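Local coordinates for alpha-aminoadipate carrier protein lysW (Sulfolobus tokodaii, PDB 3VPB), which carries covalently bound glutamate or alpha-aminoadipate on its C-terminal residue while arginine and lysine are built from them, at residues C6-L20 / I24-Y36. Residues are numbered along the deposited sequence; the frame is centred on the assembly and turned at random.
Sequences CPVCNGDVNVPDDAL and IVEHECGAQLEVY. With ZN (zinc ion), chain B.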
loop_
_atom_site.group_PDB
_atom_site.type_symbol
_atom_site.label_atom_id
_atom_site.label_comp_id
_atom_site.label_asym_id
_atom_site.label_seq_id
_atom_site.Cartn_x
_atom_site.Cartn_y
_atom_site.Cartn_z
ATOM N N CYS E 6 16.472 20.425 -15.517
ATOM C CA CYS E 6 15.616 19.312 -15.107
ATOM C C CYS E 6 16.402 18.284 -14.275
ATOM O O CYS E 6 17.417 17.764 -14.735
ATOM C CB CYS E 6 15.007 18.662 -16.345
ATOM S SG CYS E 6 13.887 17.306 -15.996
ATOM N N PRO E 7 15.933 17.983 -13.052
ATOM C CA PRO E 7 16.623 17.049 -12.162
ATOM C C PRO E 7 16.513 15.600 -12.649
ATOM O O PRO E 7 17.091 14.689 -12.042
ATOM C CB PRO E 7 15.869 17.219 -10.842
ATOM C CG PRO E 7 14.495 17.586 -11.245
ATOM C CD PRO E 7 14.645 18.424 -12.490
ATOM N N VAL E 8 15.781 15.403 -13.743
ATOM C CA VAL E 8 15.494 14.075 -14.277
ATOM C C VAL E 8 16.294 13.817 -15.546
ATOM O O VAL E 8 16.980 12.796 -15.639
ATOM C CB VAL E 8 13.980 13.889 -14.533
ATOM C CG1 VAL E 8 13.697 12.583 -15.296
ATOM C CG2 VAL E 8 13.221 13.925 -13.220
ATOM N N CYS E 9 16.216 14.741 -16.507
ATOM C CA CYS E 9 16.855 14.568 -17.816
ATOM C C CYS E 9 18.003 15.534 -18.125
ATOM O O CYS E 9 18.699 15.371 -19.136
ATOM C CB CYS E 9 15.813 14.657 -18.932
ATOM S SG CYS E 9 15.217 16.323 -19.315
ATOM N N ASN E 10 18.176 16.549 -17.274
ATOM C CA ASN E 10 19.212 17.578 -17.468
ATOM C C ASN E 10 18.986 18.472 -18.685
ATOM O O ASN E 10 19.861 19.246 -19.088
ATOM C CB ASN E 10 20.614 16.952 -17.480
ATOM C CG ASN E 10 20.984 16.350 -16.147
ATOM O OD1 ASN E 10 21.854 15.483 -16.058
ATOM N ND2 ASN E 10 20.315 16.807 -15.086
ATOM N N GLY E 11 17.796 18.373 -19.258
ATOM C CA GLY E 11 17.385 19.280 -20.311
ATOM C C GLY E 11 17.202 20.675 -19.735
ATOM O O GLY E 11 17.308 20.886 -18.524
ATOM N N ASP E 12 16.938 21.635 -20.609
ATOM C CA ASP E 12 16.697 22.987 -20.158
ATOM C C ASP E 12 15.205 23.186 -19.935
ATOM O O ASP E 12 14.384 22.816 -20.780
ATOM C CB ASP E 12 17.293 24.015 -21.135
ATOM C CG ASP E 12 18.774 24.303 -20.857
ATOM O OD1 ASP E 12 19.341 23.744 -19.893
ATOM O OD2 ASP E 12 19.377 25.110 -21.599
ATOM N N VAL E 13 14.857 23.748 -18.778
ATOM C CA VAL E 13 13.460 24.047 -18.471
ATOM C C VAL E 13 13.244 25.552 -18.328
ATOM O O VAL E 13 13.876 26.211 -17.493
ATOM C CB VAL E 13 12.964 23.340 -17.183
ATOM C CG1 VAL E 13 11.448 23.470 -17.053
ATOM C CG2 VAL E 13 13.378 21.878 -17.168
ATOM N N ASN E 14 12.333 26.077 -19.139
ATOM C CA ASN E 14 12.014 27.486 -19.104
ATOM C C ASN E 14 10.859 27.705 -18.150
ATOM O O ASN E 14 9.722 27.332 -18.426
ATOM C CB ASN E 14 11.721 28.014 -20.512
ATOM C CG ASN E 14 12.883 27.786 -21.468
ATOM O OD1 ASN E 14 14.029 28.155 -21.182
ATOM N ND2 ASN E 14 12.595 27.164 -22.610
ATOM N N VAL E 15 11.185 28.291 -17.009
ATOM C CA VAL E 15 10.228 28.539 -15.942
ATOM C C VAL E 15 9.778 30.009 -16.005
ATOM O O VAL E 15 10.613 30.913 -15.952
ATOM C CB VAL E 15 10.852 28.185 -14.566
ATOM C CG1 VAL E 15 9.957 28.619 -13.405
ATOM C CG2 VAL E 15 11.150 26.696 -14.488
ATOM N N PRO E 16 8.455 30.246 -16.129
ATOM C CA PRO E 16 7.931 31.615 -16.277
ATOM C C PRO E 16 8.208 32.519 -15.064
ATOM O O PRO E 16 8.450 32.018 -13.960
ATOM C CB PRO E 16 6.419 31.400 -16.450
ATOM C CG PRO E 16 6.142 30.032 -15.913
ATOM C CD PRO E 16 7.382 29.232 -16.162
ATOM N N ASP E 17 8.174 33.839 -15.271
ATOM C CA ASP E 17 8.310 34.788 -14.155
ATOM C C ASP E 17 7.071 34.718 -13.261
ATOM O O ASP E 17 7.093 35.145 -12.102
ATOM C CB ASP E 17 8.551 36.216 -14.664
ATOM C CG ASP E 17 9.883 36.364 -15.379
ATOM O OD1 ASP E 17 10.291 35.426 -16.099
ATOM O OD2 ASP E 17 10.529 37.424 -15.228
ATOM N N ASP E 18 6.001 34.162 -13.826
ATOM C CA ASP E 18 4.760 33.877 -13.115
ATOM C C ASP E 18 5.007 32.954 -11.909
ATOM O O ASP E 18 4.450 33.174 -10.825
ATOM C CB ASP E 18 3.756 33.240 -14.093
ATOM C CG ASP E 18 2.309 33.411 -13.654
ATOM O OD1 ASP E 18 1.986 34.444 -13.022
ATOM O OD2 ASP E 18 1.482 32.516 -13.956
ATOM N N ALA E 19 5.871 31.954 -12.098
ATOM C CA ALA E 19 6.103 30.893 -11.109
ATOM C C ALA E 19 6.500 31.309 -9.685
ATOM O O ALA E 19 7.383 32.145 -9.470
ATOM C CB ALA E 19 7.091 29.866 -11.649
ATOM N N LEU E 20 5.805 30.703 -8.726
ATOM C CA LEU E 20 6.103 30.783 -7.300
ATOM C C LEU E 20 6.673 29.441 -6.853
ATOM O O LEU E 20 6.359 28.408 -7.457
ATOM C CB LEU E 20 4.822 31.075 -6.507
ATOM C CG LEU E 20 4.471 32.486 -6.007
ATOM C CD1 LEU E 20 5.223 32.830 -4.711
ATOM C CD2 LEU E 20 4.721 33.556 -7.068
ATOM N N ILE E 24 3.859 23.521 -9.966
ATOM C CA ILE E 24 4.205 22.335 -10.735
ATOM C C ILE E 24 4.469 22.711 -12.185
ATOM O O ILE E 24 3.718 23.511 -12.766
ATOM C CB ILE E 24 3.044 21.310 -10.693
ATOM C CG1 ILE E 24 2.789 20.828 -9.261
ATOM C CG2 ILE E 24 3.306 20.134 -11.631
ATOM C CD1 ILE E 24 4.000 20.306 -8.528
ATOM N N VAL E 25 5.533 22.147 -12.764
ATOM C CA VAL E 25 5.822 22.312 -14.200
ATOM C C VAL E 25 6.112 20.951 -14.844
ATOM O O VAL E 25 6.786 20.098 -14.251
ATOM C CB VAL E 25 6.986 23.327 -14.489
ATOM C CG1 VAL E 25 6.718 24.672 -13.822
ATOM C CG2 VAL E 25 8.342 22.800 -14.047
ATOM N N GLU E 26 5.598 20.757 -16.055
ATOM C CA GLU E 26 5.800 19.517 -16.780
ATOM C C GLU E 26 6.961 19.656 -17.737
ATOM O O GLU E 26 7.097 20.678 -18.412
ATOM C CB GLU E 26 4.550 19.150 -17.573
ATOM C CG GLU E 26 3.402 18.684 -16.713
ATOM C CD GLU E 26 2.892 17.319 -17.129
ATOM O OE1 GLU E 26 1.999 16.790 -16.429
ATOM O OE2 GLU E 26 3.397 16.775 -18.150
ATOM N N HIS E 27 7.821 18.647 -17.786
ATOM C CA HIS E 27 8.902 18.681 -18.742
ATOM C C HIS E 27 8.731 17.608 -19.803
ATOM O O HIS E 27 8.066 16.597 -19.568
ATOM C CB HIS E 27 10.268 18.578 -18.060
ATOM C CG HIS E 27 11.385 19.076 -18.916
ATOM N ND1 HIS E 27 12.551 18.368 -19.110
ATOM C CD2 HIS E 27 11.486 20.190 -19.684
ATOM C CE1 HIS E 27 13.343 19.047 -19.924
ATOM N NE2 HIS E 27 12.716 20.150 -20.294
ATOM N N GLU E 28 9.356 17.844 -20.955
ATOM C CA GLU E 28 9.162 17.020 -22.161
ATOM C C GLU E 28 9.696 15.589 -22.017
ATOM O O GLU E 28 9.374 14.722 -22.821
ATOM C CB GLU E 28 9.800 17.702 -23.379
ATOM C CG GLU E 28 11.157 18.342 -23.063
ATOM C CD GLU E 28 12.021 18.615 -24.282
ATOM O OE1 GLU E 28 13.254 18.432 -24.164
ATOM O OE2 GLU E 28 11.480 19.019 -25.341
ATOM N N CYS E 29 10.506 15.365 -20.991
ATOM C CA CYS E 29 11.026 14.033 -20.672
ATOM C C CYS E 29 9.978 13.093 -20.055
ATOM O O CYS E 29 10.207 11.885 -19.952
ATOM C CB CYS E 29 12.211 14.157 -19.718
ATOM S SG CYS E 29 11.807 14.898 -18.122
ATOM N N GLY E 30 8.855 13.657 -19.616
ATOM C CA GLY E 30 7.802 12.901 -18.936
ATOM C C GLY E 30 7.737 13.156 -17.434
ATOM O O GLY E 30 6.854 12.639 -16.747
ATOM N N ALA E 31 8.674 13.949 -16.916
ATOM C CA ALA E 31 8.717 14.233 -15.484
ATOM C C ALA E 31 7.781 15.381 -15.123
ATOM O O ALA E 31 7.605 16.338 -15.891
ATOM C CB ALA E 31 10.138 14.543 -15.026
ATOM N N GLN E 32 7.162 15.245 -13.957
ATOM C CA GLN E 32 6.433 16.327 -13.321
ATOM C C GLN E 32 7.367 16.884 -12.263
ATOM O O GLN E 32 7.974 16.113 -11.513
ATOM C CB GLN E 32 5.159 15.798 -12.677
ATOM C CG GLN E 32 3.950 15.748 -13.622
ATOM C CD GLN E 32 3.093 16.995 -13.527
ATOM O OE1 GLN E 32 1.987 16.971 -12.973
ATOM N NE2 GLN E 32 3.611 18.107 -14.045
ATOM N N LEU E 33 7.495 18.211 -12.228
ATOM C CA LEU E 33 8.511 18.880 -11.421
ATOM C C LEU E 33 7.861 19.935 -10.543
ATOM O O LEU E 33 6.814 20.473 -10.892
ATOM C CB LEU E 33 9.581 19.532 -12.324
ATOM C CG LEU E 33 10.267 18.606 -13.348
ATOM C CD1 LEU E 33 11.132 19.387 -14.373
ATOM C CD2 LEU E 33 11.087 17.535 -12.655
ATOM N N GLU E 34 8.479 20.216 -9.401
ATOM C CA GLU E 34 8.020 21.270 -8.510
ATOM C C GLU E 34 9.099 22.333 -8.417
ATOM O O GLU E 34 10.275 22.007 -8.267
ATOM C CB GLU E 34 7.773 20.690 -7.127
ATOM C CG GLU E 34 6.933 21.561 -6.213
ATOM C CD GLU E 34 6.145 20.718 -5.218
ATOM O OE1 GLU E 34 5.126 21.218 -4.694
ATOM O OE2 GLU E 34 6.548 19.548 -4.963
ATOM N N VAL E 35 8.722 23.604 -8.492
ATOM C CA VAL E 35 9.734 24.632 -8.226
ATOM C C VAL E 35 9.907 24.847 -6.716
ATOM O O VAL E 35 8.943 24.734 -5.943
ATOM C CB VAL E 35 9.604 25.952 -9.113
ATOM C CG1 VAL E 35 8.420 25.931 -10.075
ATOM C CG2 VAL E 35 9.731 27.259 -8.306
ATOM N N TYR E 36 11.150 25.078 -6.295
ATOM C CA TYR E 36 11.437 25.360 -4.892
ATOM C C TYR E 36 12.566 26.381 -4.799
ATOM O O TYR E 36 13.246 26.659 -5.786
ATOM C CB TYR E 36 11.763 24.071 -4.109
ATOM C CG TYR E 36 13.105 23.442 -4.415
ATOM C CD1 TYR E 36 14.189 23.602 -3.539
ATOM C CD2 TYR E 36 13.292 22.671 -5.561
ATOM C CE1 TYR E 36 15.430 23.016 -3.810
ATOM C CE2 TYR E 36 14.525 22.070 -5.834
ATOM C CZ TYR E 36 15.586 22.252 -4.952
ATOM O OH TYR E 36 16.805 21.686 -5.222
HETATM ZN ZN ZN B . 13.300 16.680 -18.048
#
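A zinc ribbon is closed here by its metal: the CPVC knuckle of C6–L20 supplies the SG atoms of C6 and C9, and the turn of I24–Y36 supplies H27 and C29, making the three-cysteine, one-histidine site of the TFIIB-type finger. Zinc is bound by H27 through ND1 at 2.1 Å, and by the three sulfurs. The H27 ring lies between the two segments, with C9 SG at its edge, in the ring plane, and V13 CG2 over one face, 3.6 Å from the ring centroid and 15° off the normal, a CH-pi contact. CG of H27 stands anti to the backbone N (chi1 -160°), which carries the imidazole across to the metal. The other ring nitrogen, H27 NE2, donates to D12 O at 3.2 Å, a bent bond (138°) whose donor sits well above the carbonyl plane; it probably helps to fix the rotation of the ring while ND1 holds zinc. The thiolates are gripped by backbone N-H groups: V8 and C9 both donate to C6 SG, G11 to C9 SG, and A31 to C29 SG, bonds that probably temper their negative charge. CB of C9 meets CB of C29 at 3.7 Å. Beside the site, V8 CG2 presses on A31 CB, while V8 also touches L46 of strand 41-46; L44 of that strand meets V13 and V25. The knuckle also meets a neighbouring chain, the ligase ArgX: V8 packs on I9 and C9 on V10 of that chain. Further along, the carbonyl O of L20 lies against V35 CG2. L33 splits its methyls between the knuckle's residues: CD1 lies 3.8 Å from C6 SG, and CD2 packs against CG and CD of the P7 ring, 3.7 Å from CD.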